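Local coordinates for protein threonine phosphate decarboxylase-like enzyme (Sulfurospirillum multivorans, PDB 6OUX) that decarboxylates L-serine O-phosphate to ethanolamine O-phosphate with pyridoxal phosphate, supplying the linker precursor of norcobamide cofactors, and is less active on L-threonine phosphate, at residues 109-117 with 132-140; 166-177 with 198-208. All blocks are in the same frame, centred on the assembly; numbering follows the deposited sequence.

Contact 1: 109-117 with 132-140; sequences TEIIQMLLQ and SSYYEFVGK
Leu116 and Gly139 are tied together by one water. Gly139 N donates to it over 2.8 Å, and the water oxygen lies 2.6 Å from Leu116 O. A second water joins Tyr134 of the loop to Thr109, nearer the start of the helix segment. It is hydrogen-bonded to Tyr134 OH at 2.5 Å, in the plane of the ring, and weakly to Thr109 OG1.

The direct contact is packing. Gln113 lies flat on Phe137, with its amide plane turned only 23° from the ring. Its CD sits over the middle of the ring, and its CG makes a CH-pi contact 3.6 Å from the Phe137 centroid. Gln113 CG is anti to the carbonyl carbon (chi1 -67°), and the chain runs extended from there, which carries the amide across the ring face. The exact place of its oxygen is doubtful.

Tyr134 CB touches Leu116 CD1 at 3.8 Å, and Ile112 CG2 comes obliquely to Tyr134 CD1, also at 3.8 Å. On one face of the Tyr134 ring lies Ser132 CB, from the tyrosine's own segment. Gln117 passes close to the backbone of the loop, with its CA 3.5 Å from Phe137 O in a CA-H...O contact.

Leu116 and Val138 also rest on Val124 of strand 123-128. The Tyr134 side chain is about 5 Å from that of Asn181, a likely O-phospho-L-serine ligand. A helix packed on the sheet, flanked by a loop that reaches toward the probable substrate site, fits the large domain of class I and II aminotransferase-type enzymes.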
loop_
_atom_site.group_PDB
_atom_site.type_symbol
_atom_site.label_atom_id
_atom_site.label_comp_id
_atom_site.label_asym_id
_atom_site.label_seq_id
_atom_site.Cartn_x
_atom_site.Cartn_y
_atom_site.Cartn_z
ATOM N N THR A 109 11.565 -4.086 -1.398
ATOM C CA THR A 109 12.022 -3.114 -2.362
ATOM C C THR A 109 11.422 -1.698 -2.136
ATOM O O THR A 109 12.149 -0.747 -2.213
ATOM C CB THR A 109 11.770 -3.620 -3.794
ATOM O OG1 THR A 109 12.370 -4.911 -3.902
ATOM C CG2 THR A 109 12.430 -2.671 -4.836
ATOM N N GLU A 110 10.137 -1.590 -1.805
ATOM C CA GLU A 110 9.531 -0.310 -1.424
ATOM C C GLU A 110 10.218 0.307 -0.186
ATOM O O GLU A 110 10.445 1.539 -0.151
ATOM C CB GLU A 110 8.022 -0.385 -1.186
ATOM C CG GLU A 110 7.133 -0.873 -2.348
ATOM C CD GLU A 110 7.312 -2.358 -2.738
ATOM O OE1 GLU A 110 7.863 -3.170 -1.988
ATOM O OE2 GLU A 110 6.885 -2.757 -3.849
ATOM N N ILE A 111 10.536 -0.518 0.814
ATOM C CA ILE A 111 11.232 -0.018 1.982
ATOM C C ILE A 111 12.636 0.470 1.613
ATOM O O ILE A 111 13.046 1.530 2.073
ATOM C CB ILE A 111 11.228 -1.032 3.121
ATOM C CG1 ILE A 111 9.772 -1.176 3.635
ATOM C CG2 ILE A 111 12.169 -0.579 4.250
ATOM C CD1 ILE A 111 9.635 -2.443 4.533
ATOM N N ILE A 112 13.367 -0.270 0.768
ATOM C CA ILE A 112 14.717 0.145 0.390
ATOM C C ILE A 112 14.720 1.424 -0.441
ATOM O O ILE A 112 15.574 2.265 -0.283
ATOM C CB ILE A 112 15.474 -0.998 -0.318
ATOM C CG1 ILE A 112 15.717 -2.154 0.656
ATOM C CG2 ILE A 112 16.821 -0.519 -0.878
ATOM C CD1 ILE A 112 16.285 -3.404 0.004
ATOM N N GLN A 113 13.717 1.597 -1.277
ATOM C CA GLN A 113 13.553 2.825 -2.017
ATOM C C GLN A 113 13.311 4.011 -1.113
ATOM O O GLN A 113 13.917 5.066 -1.383
ATOM C CB GLN A 113 12.479 2.647 -3.114
ATOM C CG GLN A 113 13.011 1.649 -4.156
ATOM C CD GLN A 113 12.014 1.087 -5.180
ATOM O OE1 GLN A 113 12.435 0.481 -6.197
ATOM N NE2 GLN A 113 10.721 1.262 -4.932
ATOM N N MET A 114 12.470 3.872 -0.086
ATOM C CA MET A 114 12.303 4.907 0.996
ATOM C C MET A 114 13.616 5.215 1.711
ATOM O O MET A 114 13.985 6.374 1.843
ATOM C CB MET A 114 11.197 4.517 1.969
ATOM C CG MET A 114 11.048 5.340 3.276
ATOM S SD MET A 114 9.996 4.583 4.560
ATOM C CE MET A 114 11.238 3.521 5.304
ATOM N N LEU A 115 14.384 4.179 2.082
ATOM C CA LEU A 115 15.693 4.379 2.667
ATOM C C LEU A 115 16.673 5.158 1.783
ATOM O O LEU A 115 17.369 6.061 2.249
ATOM C CB LEU A 115 16.307 3.018 3.064
ATOM C CG LEU A 115 15.581 2.276 4.197
ATOM C CD1 LEU A 115 16.178 0.890 4.382
ATOM C CD2 LEU A 115 15.665 3.079 5.484
ATOM N N LEU A 116 16.730 4.806 0.512
ATOM C CA LEU A 116 17.724 5.385 -0.365
ATOM C C LEU A 116 17.363 6.813 -0.789
ATOM O O LEU A 116 18.254 7.568 -1.215
ATOM C CB LEU A 116 17.934 4.490 -1.580
ATOM C CG LEU A 116 18.581 3.121 -1.356
ATOM C CD1 LEU A 116 18.777 2.437 -2.704
ATOM C CD2 LEU A 116 19.915 3.119 -0.656
ATOM N N GLN A 117 16.099 7.196 -0.666
ATOM C CA GLN A 117 15.675 8.556 -0.982
ATOM C C GLN A 117 16.008 9.592 0.122
ATOM O O GLN A 117 15.740 10.778 -0.010
ATOM C CB GLN A 117 14.151 8.603 -1.170
ATOM C CG GLN A 117 13.624 8.091 -2.483
ATOM C CD GLN A 117 12.080 8.001 -2.469
ATOM O OE1 GLN A 117 11.462 7.694 -1.445
ATOM N NE2 GLN A 117 11.463 8.290 -3.606
ATOM N N SER A 132 16.326 -5.978 -8.954
ATOM C CA SER A 132 15.765 -4.632 -8.795
ATOM C C SER A 132 16.770 -3.528 -9.074
ATOM O O SER A 132 17.923 -3.646 -8.727
ATOM C CB SER A 132 15.288 -4.452 -7.375
ATOM O OG SER A 132 14.446 -5.502 -7.033
ATOM N N SER A 133 16.348 -2.477 -9.764
ATOM C CA SER A 133 17.197 -1.317 -9.957
ATOM C C SER A 133 16.932 -0.457 -8.752
ATOM O O SER A 133 15.784 -0.304 -8.313
ATOM C CB SER A 133 16.872 -0.524 -11.236
ATOM O OG SER A 133 17.956 -0.648 -12.135
ATOM N N TYR A 134 17.998 0.063 -8.184
ATOM C CA TYR A 134 17.844 0.927 -7.037
ATOM C C TYR A 134 18.321 2.356 -7.427
ATOM O O TYR A 134 17.947 3.308 -6.745
ATOM C CB TYR A 134 18.601 0.343 -5.816
ATOM C CG TYR A 134 18.226 -1.111 -5.366
ATOM C CD1 TYR A 134 17.138 -1.361 -4.541
ATOM C CD2 TYR A 134 18.990 -2.214 -5.784
ATOM C CE1 TYR A 134 16.809 -2.651 -4.119
ATOM C CE2 TYR A 134 18.674 -3.524 -5.384
ATOM C CZ TYR A 134 17.576 -3.738 -4.554
ATOM O OH TYR A 134 17.221 -5.032 -4.157
ATOM N N TYR A 135 19.128 2.503 -8.491
ATOM C CA TYR A 135 19.666 3.805 -8.894
ATOM C C TYR A 135 18.568 4.853 -9.140
ATOM O O TYR A 135 18.845 6.006 -8.966
ATOM C CB TYR A 135 20.638 3.741 -10.111
ATOM C CG TYR A 135 19.892 3.656 -11.409
ATOM C CD1 TYR A 135 19.397 2.421 -11.859
ATOM C CD2 TYR A 135 19.628 4.783 -12.161
ATOM C CE1 TYR A 135 18.661 2.316 -13.037
ATOM C CE2 TYR A 135 18.890 4.689 -13.348
ATOM C CZ TYR A 135 18.400 3.452 -13.769
ATOM O OH TYR A 135 17.656 3.309 -14.911
ATOM N N GLU A 136 17.340 4.480 -9.535
ATOM C CA GLU A 136 16.305 5.508 -9.776
ATOM C C GLU A 136 15.775 6.083 -8.488
ATOM O O GLU A 136 15.069 7.069 -8.507
ATOM C CB GLU A 136 15.080 5.032 -10.586
ATOM C CG GLU A 136 15.343 4.140 -11.777
ATOM C CD GLU A 136 15.127 2.710 -11.397
ATOM O OE1 GLU A 136 15.760 2.312 -10.386
ATOM O OE2 GLU A 136 14.294 2.028 -12.041
ATOM N N PHE A 137 16.121 5.502 -7.348
ATOM C CA PHE A 137 15.505 5.998 -6.133
ATOM C C PHE A 137 16.377 6.894 -5.262
ATOM O O PHE A 137 15.879 7.519 -4.323
ATOM C CB PHE A 137 14.859 4.808 -5.461
ATOM C CG PHE A 137 13.763 4.224 -6.313
ATOM C CD1 PHE A 137 12.486 4.805 -6.312
ATOM C CD2 PHE A 137 14.024 3.171 -7.182
ATOM C CE1 PHE A 137 11.474 4.303 -7.113
ATOM C CE2 PHE A 137 13.010 2.665 -7.993
ATOM C CZ PHE A 137 11.733 3.230 -7.953
ATOM N N VAL A 138 17.652 7.022 -5.619
ATOM C CA VAL A 138 18.561 7.865 -4.869
ATOM C C VAL A 138 18.296 9.323 -5.283
ATOM O O VAL A 138 17.777 9.570 -6.378
ATOM C CB VAL A 138 20.054 7.499 -5.101
ATOM C CG1 VAL A 138 20.311 6.009 -4.826
ATOM C CG2 VAL A 138 20.553 7.891 -6.495
ATOM N N GLY A 139 18.645 10.274 -4.418
ATOM C CA GLY A 139 18.532 11.711 -4.727
ATOM C C GLY A 139 19.456 12.130 -5.840
ATOM O O GLY A 139 20.461 11.477 -6.104
ATOM N N LYS A 140 19.138 13.244 -6.489
ATOM C CA LYS A 140 19.880 13.663 -7.681
ATOM C C LYS A 140 21.371 13.962 -7.449
ATOM O O LYS A 140 22.184 13.716 -8.329
ATOM C CB LYS A 140 19.167 14.836 -8.376
ATOM C CG LYS A 140 19.094 16.128 -7.578
ATOM C CD LYS A 140 18.309 17.193 -8.344
ATOM C CE LYS A 140 19.009 18.543 -8.231
ATOM N NZ LYS A 140 18.297 19.641 -8.931
HETATM O O HOH W 1 15.394 -5.272 -2.540
HETATM O O HOH W 2 19.358 9.890 -1.721
#

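Contact 2: 166-177 with 198-208; sequences IENEQPDTVVLI and RLAFVPRIIID
The Glu167 and Arg198 side chains run roughly perpendicular, yet the guanidinium meets the carboxylate side-on. Arg198 NE reaches Glu167 OE2 at 2.9 Å, and Arg198 NH2 reaches Glu167 OE1 at 2.9 Å. Both bonds are nearly straight and lie in the guanidinium plane. The carboxylate is turned 43° from that plane, so its oxygens are met from above. A water also joins Glu167 OE2 to Arg198 O, and Arg198 NH1 has a second salt bridge to Asp160.

Phe201 stands across Glu167 and touches its CG with CZ at 3.7 Å. The Gln170 amide, turned 24° from this ring, donates from NE2 to Glu167 O. With an alanine in place of Glu167, Arg198 would probably lose one of its two carboxylate mates, and Phe201 part of the side chain it packs on. Ile166 CG2 packs on Val202 CG2 and Leu199 CD2.

Arg204 bends at chi3 (-71°), which turns its guanidinium edge toward Asp172 and Thr173 at the start of strand 173-177. Arg204 NH2 forms a salt bridge with Asp172 OD1 at 3.1 Å, and Arg204 NE a hydrogen bond to Thr173 OG1 at 3.0 Å. Pro203 CB covers part of one guanidinium face. Asp172 OD1 also accepts from Thr173 OG1, and OD2 from the backbone N of Gln122 and Lys123.

Beyond this, the strands pair in parallel. Val174 N donates to Arg204 O at 2.9 Å; Ile206 N to Val174 O, Leu176 N to Ile206 O and Asp208 N to Leu176 O follow. Strand 173-177, helix 189-198 and strand 204-208 form a beta-alpha-beta crossover in the large sheet.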
loop_
_atom_site.group_PDB
_atom_site.type_symbol
_atom_site.label_atom_id
_atom_site.label_comp_id
_atom_site.label_asym_id
_atom_site.label_seq_id
_atom_site.Cartn_x
_atom_site.Cartn_y
_atom_site.Cartn_z
ATOM N N ILE A 166 34.594 -1.444 -0.761
ATOM C CA ILE A 166 33.882 -0.531 0.142
ATOM C C ILE A 166 34.885 0.419 0.899
ATOM O O ILE A 166 34.627 1.617 1.072
ATOM C CB ILE A 166 32.944 -1.293 1.134
ATOM C CG1 ILE A 166 31.866 -2.091 0.382
ATOM C CG2 ILE A 166 32.265 -0.301 2.098
ATOM C CD1 ILE A 166 31.054 -1.286 -0.593
ATOM N N GLU A 167 35.999 -0.107 1.331
ATOM C CA GLU A 167 37.011 0.745 1.987
ATOM C C GLU A 167 37.517 1.824 1.023
ATOM O O GLU A 167 37.562 3.014 1.368
ATOM C CB GLU A 167 38.148 -0.117 2.517
ATOM C CG GLU A 167 37.793 -0.834 3.800
ATOM C CD GLU A 167 38.730 -1.993 4.104
ATOM O OE1 GLU A 167 39.573 -2.329 3.228
ATOM O OE2 GLU A 167 38.599 -2.604 5.201
ATOM N N ASN A 168 37.848 1.428 -0.200
ATOM C CA ASN A 168 38.255 2.400 -1.229
ATOM C C ASN A 168 37.204 3.466 -1.548
ATOM O O ASN A 168 37.490 4.666 -1.650
ATOM C CB ASN A 168 38.572 1.651 -2.517
ATOM C CG ASN A 168 39.776 0.757 -2.381
ATOM O OD1 ASN A 168 40.479 0.764 -1.371
ATOM N ND2 ASN A 168 40.027 -0.002 -3.398
ATOM N N GLU A 169 35.958 3.049 -1.704
ATOM C CA GLU A 169 34.955 3.970 -2.173
ATOM C C GLU A 169 34.336 4.829 -1.098
ATOM O O GLU A 169 33.797 5.883 -1.404
ATOM C CB GLU A 169 33.828 3.227 -2.910
ATOM C CG GLU A 169 34.181 2.625 -4.245
ATOM C CD GLU A 169 34.376 3.641 -5.372
ATOM O OE1 GLU A 169 33.795 4.727 -5.347
ATOM O OE2 GLU A 169 35.169 3.340 -6.267
ATOM N N GLN A 170 34.333 4.358 0.149
ATOM C CA GLN A 170 33.691 5.091 1.279
ATOM C C GLN A 170 32.265 5.528 1.020
ATOM O O GLN A 170 31.953 6.633 1.203
ATOM C CB GLN A 170 34.572 6.301 1.713
ATOM C CG GLN A 170 35.928 5.873 2.260
ATOM C CD GLN A 170 35.817 5.151 3.611
ATOM O OE1 GLN A 170 35.113 5.637 4.484
ATOM N NE2 GLN A 170 36.524 4.025 3.793
ATOM N N PRO A 171 31.365 4.599 0.615
ATOM C CA PRO A 171 29.971 4.918 0.503
ATOM C C PRO A 171 29.379 5.142 1.884
ATOM O O PRO A 171 29.832 4.574 2.853
ATOM C CB PRO A 171 29.389 3.653 -0.144
ATOM C CG PRO A 171 30.182 2.569 0.462
ATOM C CD PRO A 171 31.597 3.147 0.630
ATOM N N ASP A 172 28.355 5.972 2.004
ATOM C CA ASP A 172 27.707 6.039 3.271
ATOM C C ASP A 172 26.674 4.899 3.463
ATOM O O ASP A 172 26.232 4.646 4.597
ATOM C CB ASP A 172 27.018 7.380 3.483
ATOM C CG ASP A 172 26.016 7.705 2.407
ATOM O OD1 ASP A 172 24.885 7.166 2.434
ATOM O OD2 ASP A 172 26.347 8.534 1.517
ATOM N N THR A 173 26.217 4.293 2.360
ATOM C CA THR A 173 25.128 3.279 2.391
ATOM C C THR A 173 25.527 2.149 1.445
ATOM O O THR A 173 26.053 2.384 0.327
ATOM C CB THR A 173 23.803 3.888 1.930
ATOM O OG1 THR A 173 23.517 5.055 2.720
ATOM C CG2 THR A 173 22.585 2.880 2.050
ATOM N N VAL A 174 25.359 0.930 1.915
ATOM C CA VAL A 174 25.528 -0.248 1.080
ATOM C C VAL A 174 24.207 -1.067 1.069
ATOM O O VAL A 174 23.465 -1.043 2.066
ATOM C CB VAL A 174 26.678 -1.036 1.716
ATOM C CG1 VAL A 174 26.658 -2.487 1.433
ATOM C CG2 VAL A 174 28.028 -0.336 1.408
ATOM N N VAL A 175 23.897 -1.688 -0.076
ATOM C CA VAL A 175 22.752 -2.678 -0.198
ATOM C C VAL A 175 23.271 -4.074 -0.551
ATOM O O VAL A 175 23.965 -4.227 -1.537
ATOM C CB VAL A 175 21.746 -2.270 -1.240
ATOM C CG1 VAL A 175 20.533 -3.241 -1.283
ATOM C CG2 VAL A 175 21.280 -0.851 -1.015
ATOM N N LEU A 176 23.006 -5.063 0.326
ATOM C CA LEU A 176 23.331 -6.444 0.084
ATOM C C LEU A 176 21.982 -7.210 0.042
ATOM O O LEU A 176 21.029 -6.937 0.797
ATOM C CB LEU A 176 24.237 -7.030 1.160
ATOM C CG LEU A 176 25.605 -6.351 1.411
ATOM C CD1 LEU A 176 26.357 -6.939 2.585
ATOM C CD2 LEU A 176 26.476 -6.472 0.170
ATOM N N ILE A 177 21.859 -8.084 -0.921
ATOM C CA ILE A 177 20.686 -8.932 -1.062
ATOM C C ILE A 177 21.172 -10.368 -0.759
ATOM O O ILE A 177 22.027 -10.875 -1.486
ATOM C CB ILE A 177 20.108 -8.872 -2.440
ATOM C CG1 ILE A 177 20.021 -7.435 -2.978
ATOM C CG2 ILE A 177 18.721 -9.580 -2.493
ATOM C CD1 ILE A 177 19.131 -6.511 -2.212
ATOM N N ARG A 198 34.348 -5.922 9.627
ATOM C CA ARG A 198 35.248 -5.082 8.809
ATOM C C ARG A 198 34.589 -3.814 8.298
ATOM O O ARG A 198 35.282 -2.788 8.077
ATOM C CB ARG A 198 35.791 -5.911 7.649
ATOM C CG ARG A 198 36.685 -5.209 6.662
ATOM C CD ARG A 198 37.538 -6.189 5.854
ATOM N NE ARG A 198 38.373 -5.468 4.909
ATOM C CZ ARG A 198 39.090 -6.023 3.927
ATOM N NH1 ARG A 198 39.102 -7.351 3.726
ATOM N NH2 ARG A 198 39.747 -5.226 3.104
ATOM N N LEU A 199 33.279 -3.865 8.047
ATOM C CA LEU A 199 32.553 -2.685 7.547
ATOM C C LEU A 199 31.808 -1.888 8.586
ATOM O O LEU A 199 30.868 -1.159 8.274
ATOM C CB LEU A 199 31.636 -3.095 6.408
ATOM C CG LEU A 199 32.407 -3.718 5.229
ATOM C CD1 LEU A 199 31.430 -4.009 4.100
ATOM C CD2 LEU A 199 33.523 -2.814 4.676
ATOM N N ALA A 200 32.251 -1.993 9.829
ATOM C CA ALA A 200 31.704 -1.231 10.954
ATOM C C ALA A 200 31.684 0.261 10.771
ATOM O O ALA A 200 30.857 0.924 11.416
ATOM C CB ALA A 200 32.421 -1.572 12.273
ATOM N N PHE A 201 32.564 0.772 9.910
ATOM C CA PHE A 201 32.652 2.209 9.633
ATOM C C PHE A 201 31.564 2.732 8.732
ATOM O O PHE A 201 31.285 3.923 8.714
ATOM C CB PHE A 201 34.011 2.572 8.980
ATOM C CG PHE A 201 34.233 1.948 7.608
ATOM C CD1 PHE A 201 33.813 2.597 6.457
ATOM C CD2 PHE A 201 34.867 0.711 7.483
ATOM C CE1 PHE A 201 34.071 2.032 5.214
ATOM C CE2 PHE A 201 35.080 0.137 6.256
ATOM C CZ PHE A 201 34.683 0.802 5.101
ATOM N N VAL A 202 30.919 1.858 7.974
ATOM C CA VAL A 202 29.861 2.318 7.079
ATOM C C VAL A 202 28.602 2.739 7.909
ATOM O O VAL A 202 28.142 1.983 8.778
ATOM C CB VAL A 202 29.495 1.180 6.032
ATOM C CG1 VAL A 202 28.369 1.627 5.134
ATOM C CG2 VAL A 202 30.728 0.740 5.255
ATOM N N PRO A 203 27.985 3.902 7.592
ATOM C CA PRO A 203 26.815 4.331 8.293
ATOM C C PRO A 203 25.591 3.354 8.224
ATOM O O PRO A 203 24.930 3.071 9.235
ATOM C CB PRO A 203 26.517 5.657 7.627
ATOM C CG PRO A 203 27.881 6.202 7.286
ATOM C CD PRO A 203 28.506 4.979 6.733
ATOM N N ARG A 204 25.321 2.812 7.046
ATOM C CA ARG A 204 24.116 2.004 6.818
ATOM C C ARG A 204 24.461 0.828 5.955
ATOM O O ARG A 204 24.905 1.024 4.819
ATOM C CB ARG A 204 23.014 2.854 6.110
ATOM C CG ARG A 204 22.318 3.893 7.017
ATOM C CD ARG A 204 21.548 4.883 6.177
ATOM N NE ARG A 204 22.486 5.732 5.495
ATOM C CZ ARG A 204 23.084 6.787 6.076
ATOM N NH1 ARG A 204 22.824 7.127 7.337
ATOM N NH2 ARG A 204 23.963 7.512 5.400
ATOM N N ILE A 205 24.245 -0.386 6.487
ATOM C CA ILE A 205 24.411 -1.589 5.731
ATOM C C ILE A 205 23.031 -2.247 5.716
ATOM O O ILE A 205 22.578 -2.774 6.758
ATOM C CB ILE A 205 25.474 -2.546 6.345
ATOM C CG1 ILE A 205 26.848 -1.839 6.362
ATOM C CG2 ILE A 205 25.447 -3.840 5.537
ATOM C CD1 ILE A 205 27.953 -2.658 6.949
ATOM N N ILE A 206 22.386 -2.145 4.556
ATOM C CA ILE A 206 21.040 -2.616 4.321
ATOM C C ILE A 206 21.124 -4.000 3.785
ATOM O O ILE A 206 21.824 -4.244 2.791
ATOM C CB ILE A 206 20.299 -1.767 3.276
ATOM C CG1 ILE A 206 20.055 -0.364 3.849
ATOM C CG2 ILE A 206 19.002 -2.460 2.891
ATOM C CD1 ILE A 206 19.793 0.669 2.791
ATOM N N ILE A 207 20.472 -4.934 4.464
ATOM C CA ILE A 207 20.522 -6.336 4.042
ATOM C C ILE A 207 19.106 -6.784 3.784
ATOM O O ILE A 207 18.291 -6.904 4.732
ATOM C CB ILE A 207 21.153 -7.257 5.126
ATOM C CG1 ILE A 207 22.532 -6.747 5.542
ATOM C CG2 ILE A 207 21.224 -8.663 4.587
ATOM C CD1 ILE A 207 23.232 -7.465 6.693
ATOM N N ASP A 208 18.825 -7.075 2.524
ATOM C CA ASP A 208 17.553 -7.659 2.080
ATOM C C ASP A 208 17.620 -9.195 2.174
ATOM O O ASP A 208 18.254 -9.878 1.323
ATOM C CB ASP A 208 17.178 -7.178 0.684
ATOM C CG ASP A 208 15.851 -7.727 0.203
ATOM O OD1 ASP A 208 15.147 -8.496 0.893
ATOM O OD2 ASP A 208 15.515 -7.369 -0.938
HETATM O O HOH W 3 37.861 -2.001 7.448
#

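In the fold
Contact 1 comes first along the chain and is complete before contact 2 begins; their centres are 15 Å apart. Both belong to the seven-stranded mixed sheet and the elements packed on it. Contact 2 pairs two neighbouring parallel strands of that sheet. Contact 1 sets helix 108-116, and the loop between strands 123-128 and 143-148, against the face that carries Thr173, Ile177, Ile206 and Asp208. The two meet directly: Leu116 packs on Thr173, Leu115 on Ile206 and Ile112 on Asp208. Tyr134 of the loop touches Ile177. Both Tyr134 and Ile177 lie near Asn181, so the contacts come together beside the probable O-phospho-L-serine site.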